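Local coordinates for protein sniffer CG10964-PA (Drosophila melanogaster, PDB 1SNY) that probably reduces carbonyl compounds with NADPH as a short-chain dehydrogenase/reductase, and binds NADP on its Rossmann fold, at residues A[102-107]-A[150-155]; A[110-115]-A[132-137]; A[166-171]-A[210-215]; A[172-177]-A[216-221]. One frame throughout, in Å; residues are numbered along the deposited sequence. Where two conformers were deposited one is given.

Contact 1: A[102-107]-A[150-155]; sequences GLNVLF and KKAAKA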
# COMPACT_ATOMS: atom_id res chain seq x y z
N GLY A 102 30.17 2.13 8.48
CA GLY A 102 28.77 1.82 8.22
C GLY A 102 28.44 1.57 6.76
O GLY A 102 29.32 1.30 5.94
N LEU A 103 27.15 1.68 6.42
CA LEU A 103 26.68 1.48 5.06
C LEU A 103 26.10 2.80 4.57
O LEU A 103 25.17 3.33 5.19
CB LEU A 103 25.58 0.43 5.04
CG LEU A 103 24.96 0.12 3.68
CD1 LEU A 103 25.98 -0.60 2.81
CD2 LEU A 103 23.70 -0.74 3.87
N ASN A 104 26.63 3.34 3.49
CA ASN A 104 26.11 4.61 2.99
C ASN A 104 24.77 4.50 2.30
O ASN A 104 23.92 5.37 2.45
CB ASN A 104 27.08 5.26 2.01
CG ASN A 104 28.42 5.55 2.63
OD1 ASN A 104 29.41 4.88 2.34
ND2 ASN A 104 28.46 6.54 3.52
N VAL A 105 24.55 3.43 1.54
CA VAL A 105 23.29 3.32 0.81
C VAL A 105 22.66 1.95 0.77
O VAL A 105 23.33 0.95 0.50
CB VAL A 105 23.45 3.80 -0.66
CG1 VAL A 105 22.14 3.63 -1.42
CG2 VAL A 105 23.91 5.26 -0.70
N LEU A 106 21.36 1.92 1.04
CA LEU A 106 20.59 0.69 0.95
C LEU A 106 19.71 0.95 -0.25
O LEU A 106 18.92 1.89 -0.25
CB LEU A 106 19.71 0.47 2.19
CG LEU A 106 18.55 -0.53 1.99
CD1 LEU A 106 19.11 -1.91 1.65
CD2 LEU A 106 17.69 -0.59 3.24
N PHE A 107 19.88 0.13 -1.29
CA PHE A 107 19.07 0.30 -2.48
C PHE A 107 18.17 -0.91 -2.66
O PHE A 107 18.59 -1.95 -3.18
CB PHE A 107 19.98 0.47 -3.71
CG PHE A 107 19.30 1.12 -4.89
CD1 PHE A 107 20.03 1.89 -5.79
CD2 PHE A 107 17.94 0.95 -5.11
CE1 PHE A 107 19.42 2.49 -6.88
CE2 PHE A 107 17.31 1.55 -6.20
CZ PHE A 107 18.05 2.32 -7.09
N LYS A 150 23.12 4.55 10.20
CA LYS A 150 23.34 5.61 11.16
C LYS A 150 24.83 5.81 11.41
O LYS A 150 25.28 6.94 11.63
CB LYS A 150 22.62 5.31 12.48
CG LYS A 150 21.12 5.39 12.37
CD LYS A 150 20.44 5.00 13.67
CE LYS A 150 18.92 5.11 13.56
NZ LYS A 150 18.25 4.57 14.77
N LYS A 151 25.59 4.72 11.40
CA LYS A 151 27.03 4.84 11.61
C LYS A 151 27.63 5.62 10.45
O LYS A 151 28.48 6.49 10.64
CB LYS A 151 27.68 3.46 11.70
CG LYS A 151 27.34 2.70 12.96
CD LYS A 151 28.05 1.37 13.02
CE LYS A 151 27.69 0.62 14.30
NZ LYS A 151 28.35 -0.71 14.36
N ALA A 152 27.17 5.32 9.24
CA ALA A 152 27.66 5.99 8.04
C ALA A 152 27.25 7.46 8.08
O ALA A 152 28.03 8.33 7.72
CB ALA A 152 27.11 5.33 6.79
N ALA A 153 26.02 7.71 8.53
CA ALA A 153 25.52 9.08 8.61
C ALA A 153 26.33 9.89 9.61
O ALA A 153 26.61 11.07 9.38
CB ALA A 153 24.05 9.08 9.02
N LYS A 154 26.72 9.25 10.71
CA LYS A 154 27.51 9.91 11.74
C LYS A 154 28.94 10.13 11.25
O LYS A 154 29.51 11.21 11.42
CB LYS A 154 27.52 9.07 13.02
CG LYS A 154 28.38 9.62 14.14
CD LYS A 154 27.92 11.00 14.60
CE LYS A 154 28.77 11.51 15.76
NZ LYS A 154 28.35 12.88 16.19
N ALA A 155 29.51 9.10 10.63
CA ALA A 155 30.87 9.17 10.12
C ALA A 155 31.03 10.28 9.10
O ALA A 155 32.13 10.79 8.90
CB ALA A 155 31.27 7.83 9.50
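N104 is turned about its first torsion so that CG lies beside the backbone N (chi1 -60°), which swings the amide round toward A152, and ND2 stops 3.7 Å from A152 CB. K151 takes nearly the same first torsion (-70°), but its chain then runs fully extended away from the contact, toward a salt bridge with E95; only its base stays behind, with CB 4.0 Å from G102 CA. Between these two groups the contact is made by small residues, a worked case of close approach through glycine and alanine. G102 and A152 bring their CA atoms to 4.3 Å. A side chain on G102 would have its CB run into A152 N, and the positive phi of this residue also suits a glycine. A152 CB points at the loop and reaches L103 O at 3.2 Å, so this buried carbonyl oxygen faces a methyl group and has no hydrogen-bond partner in the model. N104, by contrast, has partners at both ends of its amide: ND2 donates to R165 O and OD1 accepts from S23 N, which fixes the amide that A152 packs against. L103 turns away to pack on strand 23-26 and on L148. The contact thus sets the C-terminal end of helix 124-155, the beta-alpha-beta crossover between parallel strands 105-108 and 167-171 of the Rossmann fold, against the loop leading into the first of them.

Contact 2: A[110-115]-A[132-137]; sequences AGIAPK and QTNTVV. With NAP (NADP nicotinamide-adenine-dinucleotide phosphate), chain B.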
# COMPACT_ATOMS: atom_id res chain seq x y z
N ALA A 110 15.01 -5.27 -5.33
CA ALA A 110 14.29 -6.52 -5.49
C ALA A 110 12.79 -6.28 -5.52
O ALA A 110 12.23 -5.67 -4.60
CB ALA A 110 14.64 -7.47 -4.36
N GLY A 111 12.13 -6.76 -6.56
CA GLY A 111 10.70 -6.59 -6.68
C GLY A 111 10.12 -7.63 -7.63
O GLY A 111 10.86 -8.29 -8.35
N ILE A 112 8.80 -7.78 -7.60
CA ILE A 112 8.11 -8.72 -8.48
C ILE A 112 6.83 -8.08 -8.97
O ILE A 112 6.26 -7.20 -8.32
CB ILE A 112 7.74 -10.03 -7.76
CG1 ILE A 112 6.92 -9.73 -6.51
CG2 ILE A 112 9.00 -10.83 -7.44
CD1 ILE A 112 6.42 -10.97 -5.75
N ALA A 113 6.37 -8.52 -10.14
CA ALA A 113 5.14 -8.02 -10.74
C ALA A 113 4.43 -9.21 -11.36
O ALA A 113 4.90 -9.76 -12.36
CB ALA A 113 5.46 -6.97 -11.81
N PRO A 114 3.30 -9.63 -10.78
CA PRO A 114 2.58 -10.77 -11.36
C PRO A 114 2.00 -10.41 -12.72
O PRO A 114 1.99 -9.24 -13.11
CB PRO A 114 1.51 -11.05 -10.32
CG PRO A 114 1.18 -9.67 -9.81
CD PRO A 114 2.56 -9.07 -9.63
N LYS A 115 1.52 -11.41 -13.44
CA LYS A 115 0.92 -11.19 -14.75
C LYS A 115 -0.32 -10.32 -14.60
O LYS A 115 -1.04 -10.42 -13.60
CB LYS A 115 0.52 -12.53 -15.38
CG LYS A 115 1.67 -13.47 -15.67
CD LYS A 115 1.17 -14.79 -16.24
CE LYS A 115 2.25 -15.49 -17.03
NZ LYS A 115 2.68 -14.63 -18.18
N GLN A 132 4.27 -8.78 0.18
CA GLN A 132 5.38 -9.19 1.03
C GLN A 132 6.76 -8.85 0.44
O GLN A 132 7.62 -8.33 1.14
CB GLN A 132 5.31 -10.70 1.31
CG GLN A 132 6.45 -11.19 2.16
CD GLN A 132 6.39 -12.67 2.41
OE1 GLN A 132 6.41 -13.46 1.46
NE2 GLN A 132 6.30 -13.07 3.67
N THR A 133 6.95 -9.12 -0.84
CA THR A 133 8.23 -8.86 -1.50
C THR A 133 8.47 -7.39 -1.85
O THR A 133 9.58 -6.88 -1.68
CB THR A 133 8.37 -9.69 -2.80
OG1 THR A 133 8.45 -11.08 -2.47
CG2 THR A 133 9.62 -9.26 -3.56
N ASN A 134 7.44 -6.71 -2.34
CA ASN A 134 7.60 -5.31 -2.74
C ASN A 134 7.42 -4.29 -1.62
O ASN A 134 7.87 -3.14 -1.74
CB ASN A 134 6.60 -4.98 -3.87
CG ASN A 134 6.95 -5.66 -5.17
OD1 ASN A 134 7.82 -6.53 -5.22
ND2 ASN A 134 6.26 -5.28 -6.25
N THR A 135 6.78 -4.69 -0.53
CA THR A 135 6.53 -3.74 0.55
C THR A 135 7.16 -4.10 1.88
O THR A 135 7.96 -3.34 2.44
CB THR A 135 5.01 -3.57 0.76
OG1 THR A 135 4.37 -3.32 -0.50
CG2 THR A 135 4.71 -2.43 1.74
N VAL A 136 6.82 -5.28 2.39
CA VAL A 136 7.34 -5.73 3.67
C VAL A 136 8.86 -5.90 3.68
O VAL A 136 9.52 -5.47 4.62
CB VAL A 136 6.65 -7.04 4.10
CG1 VAL A 136 7.20 -7.50 5.45
CG2 VAL A 136 5.15 -6.82 4.20
N VAL A 137 9.41 -6.52 2.63
CA VAL A 137 10.85 -6.73 2.56
C VAL A 137 11.63 -5.41 2.65
O VAL A 137 12.52 -5.26 3.48
CB VAL A 137 11.25 -7.49 1.27
CG1 VAL A 137 12.76 -7.40 1.05
CG2 VAL A 137 10.84 -8.97 1.40
PA NAP B . 13.33 -8.17 -12.92
O1A NAP B . 12.27 -9.10 -12.80
O2A NAP B . 14.29 -8.08 -14.08
O5B NAP B . 14.27 -8.26 -11.63
C5B NAP B . 13.67 -8.40 -10.32
C4B NAP B . 14.93 -8.69 -9.44
O4B NAP B . 14.43 -8.85 -8.03
C3B NAP B . 15.64 -10.05 -9.72
O3B NAP B . 17.04 -9.83 -9.50
C2B NAP B . 14.99 -10.98 -8.72
O2B NAP B . 15.71 -12.17 -8.41
C1B NAP B . 14.83 -10.08 -7.48
N9A NAP B . 13.86 -10.68 -6.58
C8A NAP B . 12.51 -10.95 -6.71
N7A NAP B . 11.97 -11.53 -5.65
C5A NAP B . 13.04 -11.66 -4.78
C6A NAP B . 13.09 -12.21 -3.49
N6A NAP B . 12.07 -12.76 -2.78
N1A NAP B . 14.34 -12.19 -2.84
C2A NAP B . 15.48 -11.64 -3.46
N3A NAP B . 15.45 -11.10 -4.74
C4A NAP B . 14.21 -11.13 -5.35
O3 NAP B . 12.74 -6.71 -12.79
PN NAP B . 13.37 -5.28 -12.88
O1N NAP B . 12.80 -4.53 -14.02
O2N NAP B . 14.85 -5.47 -12.89
O5D NAP B . 12.84 -4.60 -11.56
C5D NAP B . 13.77 -3.87 -10.68
C4D NAP B . 12.95 -2.98 -9.77
O4D NAP B . 12.44 -1.85 -10.52
C3D NAP B . 11.69 -3.63 -9.11
O3D NAP B . 11.55 -3.21 -7.74
C2D NAP B . 10.56 -3.16 -10.02
O2D NAP B . 9.29 -3.20 -9.41
C1D NAP B . 10.99 -1.77 -10.35
N1N NAP B . 10.51 -1.20 -11.62
C2N NAP B . 10.80 -1.72 -12.92
C3N NAP B . 10.27 -1.04 -14.03
C7N NAP B . 10.55 -1.56 -15.45
O7N NAP B . 10.06 -0.93 -16.36
N7N NAP B . 11.29 -2.62 -15.65
C4N NAP B . 9.44 0.16 -13.87
C5N NAP B . 9.18 0.62 -12.55
C6N NAP B . 9.71 -0.04 -11.42
P2B NAP B . 15.49 -13.59 -9.22
O1X NAP B . 16.30 -13.45 -10.51
O2X NAP B . 16.07 -14.56 -8.25
O3X NAP B . 14.00 -13.73 -9.50
O HOH W 1 12.38 -6.24 -2.13
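N134 grips the backbone of I112 with both ends of its side-chain amide. OD1 accepts a hydrogen bond from I112 N at 2.9 Å, in the carbonyl plane and on a lone pair, while ND2 donates to I112 O at 2.8 Å with an N-H...O angle of 149°, the acceptor lying somewhat out of the amide plane. Two bonds to one residue hold the amide against rotation, and ND2 has a further partner in S192 OG of helix 187-207. A second polar link runs through a water, which donates to A110 O and to T133 O (2.9 Å). Helix 124-155 widens here into a pi-type turn, in which V137 N bonds to Q132 O. A110 and G111 end the Asn-Asn-Ala-Gly motif of classical short-chain dehydrogenases, which begins at the end of the fourth strand of the Rossmann fold and runs beside the cofactor. G111 N makes a weak hydrogen bond to O4B of the NADP adenosine ribose, and a CB on G111 would collide with O3D of the nicotinamide ribose. Apolar packing surrounds this core. I112 holds CG1 between its backbone N and carbonyl carbon (chi1 55°), which sends CD1 across T133 at about a right angle, 3.8 Å from T133 CB. Its CG2 branch meets the adenine, 3.5 Å from N7A, and T133 CG2 approaches the same nitrogen at 3.9 Å.

Contact 3: A[166-171]-A[210-215]; sequences AAIINM and QRIMCV. With NAP (NADP nicotinamide-adenine-dinucleotide phosphate), chain B.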
# COMPACT_ATOMS: atom_id res chain seq x y z
N ALA A 166 24.31 9.05 3.94
CA ALA A 166 23.50 7.87 4.22
C ALA A 166 22.15 8.02 3.54
O ALA A 166 21.54 9.10 3.56
CB ALA A 166 23.32 7.71 5.72
N ALA A 167 21.66 6.94 2.94
CA ALA A 167 20.39 7.00 2.24
C ALA A 167 19.78 5.66 1.92
O ALA A 167 20.48 4.66 1.74
CB ALA A 167 20.55 7.80 0.94
N ILE A 168 18.45 5.64 1.85
CA ILE A 168 17.71 4.45 1.48
C ILE A 168 16.98 4.82 0.20
O ILE A 168 16.18 5.76 0.20
CB ILE A 168 16.65 4.07 2.53
CG1 ILE A 168 17.33 3.70 3.85
CG2 ILE A 168 15.79 2.92 2.00
CD1 ILE A 168 16.36 3.60 5.03
N ILE A 169 17.26 4.10 -0.88
CA ILE A 169 16.57 4.38 -2.13
C ILE A 169 15.65 3.21 -2.40
O ILE A 169 16.10 2.07 -2.57
CB ILE A 169 17.54 4.49 -3.33
CG1 ILE A 169 18.69 5.45 -3.01
CG2 ILE A 169 16.76 4.98 -4.56
CD1 ILE A 169 18.28 6.90 -2.88
N ASN A 170 14.35 3.48 -2.41
CA ASN A 170 13.38 2.42 -2.67
C ASN A 170 12.95 2.46 -4.12
O ASN A 170 12.36 3.44 -4.57
CB ASN A 170 12.14 2.57 -1.79
CG ASN A 170 12.44 2.32 -0.33
OD1 ASN A 170 13.17 1.38 0.01
ND2 ASN A 170 11.88 3.14 0.54
N MSE A 171 13.26 1.40 -4.85
CA MSE A 171 12.87 1.36 -6.24
C MSE A 171 11.36 1.19 -6.29
O MSE A 171 10.84 0.15 -5.91
CB MSE A 171 13.55 0.21 -6.98
CG MSE A 171 13.52 0.37 -8.49
SE MSE A 171 14.59 1.85 -9.17
CE MSE A 171 14.56 3.12 -7.72
N GLN A 210 18.90 11.56 12.24
CA GLN A 210 20.24 11.10 11.89
C GLN A 210 20.60 11.55 10.48
O GLN A 210 21.67 11.21 9.97
CB GLN A 210 20.34 9.57 11.99
CG GLN A 210 20.26 9.02 13.40
CD GLN A 210 18.83 8.89 13.91
OE1 GLN A 210 18.59 8.49 15.05
NE2 GLN A 210 17.87 9.22 13.05
N ARG A 211 19.70 12.31 9.87
CA ARG A 211 19.89 12.83 8.52
C ARG A 211 20.11 11.75 7.46
O ARG A 211 21.00 11.88 6.62
CB ARG A 211 21.06 13.82 8.51
CG ARG A 211 20.83 15.07 9.35
CD ARG A 211 19.69 15.89 8.80
NE ARG A 211 19.58 17.20 9.44
CZ ARG A 211 19.07 17.41 10.65
NH1 ARG A 211 18.60 16.40 11.37
NH2 ARG A 211 19.01 18.64 11.14
N ILE A 212 19.31 10.69 7.52
CA ILE A 212 19.38 9.61 6.55
C ILE A 212 18.30 9.88 5.52
O ILE A 212 17.12 9.96 5.85
CB ILE A 212 19.13 8.22 7.20
CG1 ILE A 212 20.22 7.93 8.23
CG2 ILE A 212 19.10 7.14 6.11
CD1 ILE A 212 19.97 6.65 9.04
N MSE A 213 18.70 10.04 4.27
CA MSE A 213 17.78 10.34 3.18
C MSE A 213 17.01 9.11 2.69
O MSE A 213 17.57 8.02 2.58
CB MSE A 213 18.57 10.96 2.02
CG MSE A 213 17.73 11.44 0.84
SE MSE A 213 18.82 12.27 -0.53
CE MSE A 213 19.25 10.70 -1.55
N CYS A 214 15.72 9.28 2.41
CA CYS A 214 14.92 8.18 1.88
C CYS A 214 14.06 8.71 0.75
O CYS A 214 13.35 9.71 0.90
CB CYS A 214 14.03 7.54 2.94
SG CYS A 214 13.19 6.05 2.30
N VAL A 215 14.15 8.05 -0.40
CA VAL A 215 13.38 8.47 -1.54
C VAL A 215 12.90 7.28 -2.33
O VAL A 215 13.55 6.23 -2.34
CB VAL A 215 14.22 9.35 -2.51
CG1 VAL A 215 14.85 10.53 -1.77
CG2 VAL A 215 15.29 8.50 -3.17
PA NAP B . 13.33 -8.17 -12.92
O1A NAP B . 12.27 -9.10 -12.80
O2A NAP B . 14.29 -8.08 -14.08
O5B NAP B . 14.27 -8.26 -11.63
C5B NAP B . 13.67 -8.40 -10.32
C4B NAP B . 14.93 -8.69 -9.44
O4B NAP B . 14.43 -8.85 -8.03
C3B NAP B . 15.64 -10.05 -9.72
O3B NAP B . 17.04 -9.83 -9.50
C2B NAP B . 14.99 -10.98 -8.72
O2B NAP B . 15.71 -12.17 -8.41
C1B NAP B . 14.83 -10.08 -7.48
N9A NAP B . 13.86 -10.68 -6.58
C8A NAP B . 12.51 -10.95 -6.71
N7A NAP B . 11.97 -11.53 -5.65
C5A NAP B . 13.04 -11.66 -4.78
C6A NAP B . 13.09 -12.21 -3.49
N6A NAP B . 12.07 -12.76 -2.78
N1A NAP B . 14.34 -12.19 -2.84
C2A NAP B . 15.48 -11.64 -3.46
N3A NAP B . 15.45 -11.10 -4.74
C4A NAP B . 14.21 -11.13 -5.35
O3 NAP B . 12.74 -6.71 -12.79
PN NAP B . 13.37 -5.28 -12.88
O1N NAP B . 12.80 -4.53 -14.02
O2N NAP B . 14.85 -5.47 -12.89
O5D NAP B . 12.84 -4.60 -11.56
C5D NAP B . 13.77 -3.87 -10.68
C4D NAP B . 12.95 -2.98 -9.77
O4D NAP B . 12.44 -1.85 -10.52
C3D NAP B . 11.69 -3.63 -9.11
O3D NAP B . 11.55 -3.21 -7.74
C2D NAP B . 10.56 -3.16 -10.02
O2D NAP B . 9.29 -3.20 -9.41
C1D NAP B . 10.99 -1.77 -10.35
N1N NAP B . 10.51 -1.20 -11.62
C2N NAP B . 10.80 -1.72 -12.92
C3N NAP B . 10.27 -1.04 -14.03
C7N NAP B . 10.55 -1.56 -15.45
O7N NAP B . 10.06 -0.93 -16.36
N7N NAP B . 11.29 -2.62 -15.65
C4N NAP B . 9.44 0.16 -13.87
C5N NAP B . 9.18 0.62 -12.55
C6N NAP B . 9.71 -0.04 -11.42
P2B NAP B . 15.49 -13.59 -9.22
O1X NAP B . 16.30 -13.45 -10.51
O2X NAP B . 16.07 -14.56 -8.25
O3X NAP B . 14.00 -13.73 -9.50
O HOH W 2 22.19 11.63 3.83
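I169 packs on V215 and M213 through two branches. CB leaves the strand on the face that also carries A167, M213 and V215. From there CG2 lies anti to the backbone N and comes 4.1 Å from V215 CG2. The other branch turns about the CB-CG1 bond (chi2 -68°), so that CD1 is pressed to within 3.4 Å of V215 CG2, tighter than usual for two carbons, and 4.1 Å from CE of M213, a selenomethionine in this crystal. The side chains of I169 and V215 run alongside each other from the same face. With I169 cut back to an alanine, CD1 is gone and a gap would probably open beside V215 CG2 and M213 CE. The strands themselves run parallel, 5° apart, the adjoining pair of a beta-alpha-beta unit whose helix is 187-207. I168 N donates to M213 O at 2.6 Å and N170 N to V215 O at 2.9 Å; in return V215 N reaches I168 O at 3.1 Å, and M213 N donates to A166 O. On the other face I168 CB meets C214 SG at 4.0 Å; I168, and I212 just before the strand, pack on L207. N170 is the polar exception, its amide held by N108 and T200, and M171 touches the nicotinamide ribose. The chemistry implies that the backbone takes up most of the polarity, and the faces are left mainly to hydrocarbon, as in the centre of a Rossmann sheet.

Contact 4: A[172-177]-A[216-221]; sequences SSILGS and SLHPGW. With NAP (NADP nicotinamide-adenine-dinucleotide phosphate), chain B.
I174 lies over one face of the H218 ring, its CB 3.7 Å from the centroid and only 7° off the ring normal, a CH-pi contact to which CG2 adds a touch on CE1. The opposite face is covered by G220 N, 3.2 Å above the plane, so the imidazole lies between I174 of the other loop and the backbone of its own segment. With an alanine at H218 the ring under I174 is gone, and the isoleucine side chain would probably be freer to turn. C5N of the nicotinamide comes to the ring edge, and P219 CD and S173 CB each approach that same carbon to 3.6 Å, which makes this contact one wall of the nicotinamide pocket. Behind this first shell, S172 N donates to L217 O, whose position is less certain, and S172 CB packs on S216 CB at 3.9 Å. The hydroxyls of both serines bond to N197, and that of S216 also to T200. S173 OG accepts from L175 N at 3.0 Å, an ST turn that shapes the start of the short 3-10 segment. P219 and G220 form the Pro-Gly pair familiar after this strand in classical short-chain dehydrogenases. The two loops leave neighbouring strands 167-171 and 213-217, with helix 187-207 beside the serines, F257 against S172 and S216, and helix 235-248 against L217 and P219.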
# COMPACT_ATOMS: atom_id res chain seq x y z
N SER A 172 10.66 2.24 -6.73
CA SER A 172 9.21 2.19 -6.81
C SER A 172 8.77 2.12 -8.27
O SER A 172 9.51 1.61 -9.10
CB SER A 172 8.62 3.44 -6.13
OG SER A 172 7.21 3.33 -5.99
N SER A 173 7.59 2.62 -8.58
CA SER A 173 7.08 2.60 -9.96
C SER A 173 6.03 3.68 -10.17
O SER A 173 5.30 4.01 -9.24
CB SER A 173 6.46 1.24 -10.28
OG SER A 173 5.68 1.33 -11.46
N ILE A 174 5.94 4.21 -11.39
CA ILE A 174 4.95 5.25 -11.68
C ILE A 174 3.55 4.67 -11.52
O ILE A 174 2.58 5.40 -11.29
CB ILE A 174 5.12 5.82 -13.11
CG1 ILE A 174 4.24 7.06 -13.29
CG2 ILE A 174 4.72 4.78 -14.14
CD1 ILE A 174 4.67 8.27 -12.48
N LEU A 175 3.44 3.35 -11.63
CA LEU A 175 2.15 2.68 -11.48
C LEU A 175 1.71 2.79 -10.03
O LEU A 175 0.56 2.51 -9.69
CB LEU A 175 2.24 1.21 -11.89
CG LEU A 175 2.65 0.92 -13.34
CD1 LEU A 175 2.66 -0.58 -13.58
CD2 LEU A 175 1.67 1.59 -14.29
N GLY A 176 2.65 3.18 -9.17
CA GLY A 176 2.35 3.36 -7.77
C GLY A 176 1.80 4.76 -7.54
O GLY A 176 1.41 5.11 -6.44
N SER A 177 1.80 5.56 -8.60
CA SER A 177 1.28 6.93 -8.50
C SER A 177 -0.23 6.86 -8.60
O SER A 177 -0.78 6.65 -9.67
CB SER A 177 1.82 7.79 -9.65
OG SER A 177 1.19 9.05 -9.64
N SER A 216 11.75 7.43 -2.98
CA SER A 216 11.22 6.40 -3.85
C SER A 216 11.63 6.86 -5.24
O SER A 216 11.56 8.05 -5.55
CB SER A 216 9.70 6.32 -3.78
OG SER A 216 9.28 5.67 -2.59
N LEU A 217 12.05 5.92 -6.07
CA LEU A 217 12.47 6.31 -7.41
C LEU A 217 11.91 5.38 -8.47
O LEU A 217 11.96 4.16 -8.36
CB LEU A 217 14.01 6.35 -7.47
CG LEU A 217 14.68 6.83 -8.77
CD1 LEU A 217 15.99 7.53 -8.43
CD2 LEU A 217 14.91 5.67 -9.71
N HIS A 218 11.34 5.99 -9.51
CA HIS A 218 10.79 5.27 -10.64
C HIS A 218 11.92 5.29 -11.67
O HIS A 218 12.39 6.36 -12.05
CB HIS A 218 9.56 5.99 -11.19
CG HIS A 218 9.09 5.48 -12.51
ND1 HIS A 218 8.71 4.17 -12.71
CD2 HIS A 218 8.95 6.10 -13.71
CE1 HIS A 218 8.36 4.01 -13.98
NE2 HIS A 218 8.50 5.16 -14.60
N PRO A 219 12.37 4.12 -12.11
CA PRO A 219 13.45 4.00 -13.09
C PRO A 219 13.00 4.25 -14.52
O PRO A 219 13.78 4.08 -15.46
CB PRO A 219 13.93 2.57 -12.89
CG PRO A 219 12.62 1.86 -12.65
CD PRO A 219 11.92 2.78 -11.68
N GLY A 220 11.75 4.68 -14.68
CA GLY A 220 11.21 4.89 -16.01
C GLY A 220 10.79 3.53 -16.52
O GLY A 220 10.97 2.53 -15.81
N TRP A 221 10.21 3.46 -17.71
CA TRP A 221 9.81 2.16 -18.26
C TRP A 221 11.03 1.59 -18.98
O TRP A 221 11.42 2.07 -20.04
CB TRP A 221 8.63 2.32 -19.22
CG TRP A 221 8.03 1.01 -19.64
CD1 TRP A 221 8.26 -0.21 -19.08
CD2 TRP A 221 7.08 0.80 -20.70
NE1 TRP A 221 7.52 -1.17 -19.73
CE2 TRP A 221 6.79 -0.58 -20.72
CE3 TRP A 221 6.46 1.65 -21.63
CZ2 TRP A 221 5.89 -1.14 -21.64
CZ3 TRP A 221 5.57 1.09 -22.54
CH2 TRP A 221 5.30 -0.30 -22.54
PA NAP B . 13.33 -8.17 -12.92
O1A NAP B . 12.27 -9.10 -12.80
O2A NAP B . 14.29 -8.08 -14.08
O5B NAP B . 14.27 -8.26 -11.63
C5B NAP B . 13.67 -8.40 -10.32
C4B NAP B . 14.93 -8.69 -9.44
O4B NAP B . 14.43 -8.85 -8.03
C3B NAP B . 15.64 -10.05 -9.72
O3B NAP B . 17.04 -9.83 -9.50
C2B NAP B . 14.99 -10.98 -8.72
O2B NAP B . 15.71 -12.17 -8.41
C1B NAP B . 14.83 -10.08 -7.48
N9A NAP B . 13.86 -10.68 -6.58
C8A NAP B . 12.51 -10.95 -6.71
N7A NAP B . 11.97 -11.53 -5.65
C5A NAP B . 13.04 -11.66 -4.78
C6A NAP B . 13.09 -12.21 -3.49
N6A NAP B . 12.07 -12.76 -2.78
N1A NAP B . 14.34 -12.19 -2.84
C2A NAP B . 15.48 -11.64 -3.46
N3A NAP B . 15.45 -11.10 -4.74
C4A NAP B . 14.21 -11.13 -5.35
O3 NAP B . 12.74 -6.71 -12.79
PN NAP B . 13.37 -5.28 -12.88
O1N NAP B . 12.80 -4.53 -14.02
O2N NAP B . 14.85 -5.47 -12.89
O5D NAP B . 12.84 -4.60 -11.56
C5D NAP B . 13.77 -3.87 -10.68
C4D NAP B . 12.95 -2.98 -9.77
O4D NAP B . 12.44 -1.85 -10.52
C3D NAP B . 11.69 -3.63 -9.11
O3D NAP B . 11.55 -3.21 -7.74
C2D NAP B . 10.56 -3.16 -10.02
O2D NAP B . 9.29 -3.20 -9.41
C1D NAP B . 10.99 -1.77 -10.35
N1N NAP B . 10.51 -1.20 -11.62
C2N NAP B . 10.80 -1.72 -12.92
C3N NAP B . 10.27 -1.04 -14.03
C7N NAP B . 10.55 -1.56 -15.45
O7N NAP B . 10.06 -0.93 -16.36
N7N NAP B . 11.29 -2.62 -15.65
C4N NAP B . 9.44 0.16 -13.87
C5N NAP B . 9.18 0.62 -12.55
C6N NAP B . 9.71 -0.04 -11.42
P2B NAP B . 15.49 -13.59 -9.22
O1X NAP B . 16.30 -13.45 -10.51
O2X NAP B . 16.07 -14.56 -8.25
O3X NAP B . 14.00 -13.73 -9.50

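How the contacts relate
All four contacts are buried, and what changes is their chemistry with their place along the sheet. Contact 3, nearest the centre of the chain, is strand pairing with apolar faces. Contact 1, at the N-terminal end of strand 105-108, joins the same sheet through N104 O and L106 O, which probably bond to A167 N and I169 N, yet across its own segments has only close packing of small groups. Contacts 2 and 4 lie at the C-terminal ends of the strands: contact 2 sets a loop against helix 124-155 beside the adenosine half of NADP, whereas contact 4 joins two loops whose serine, proline and imidazole border the nicotinamide. Contacts 1 and 2 share helix 124-155, contacts 3 and 4 strand 213-217.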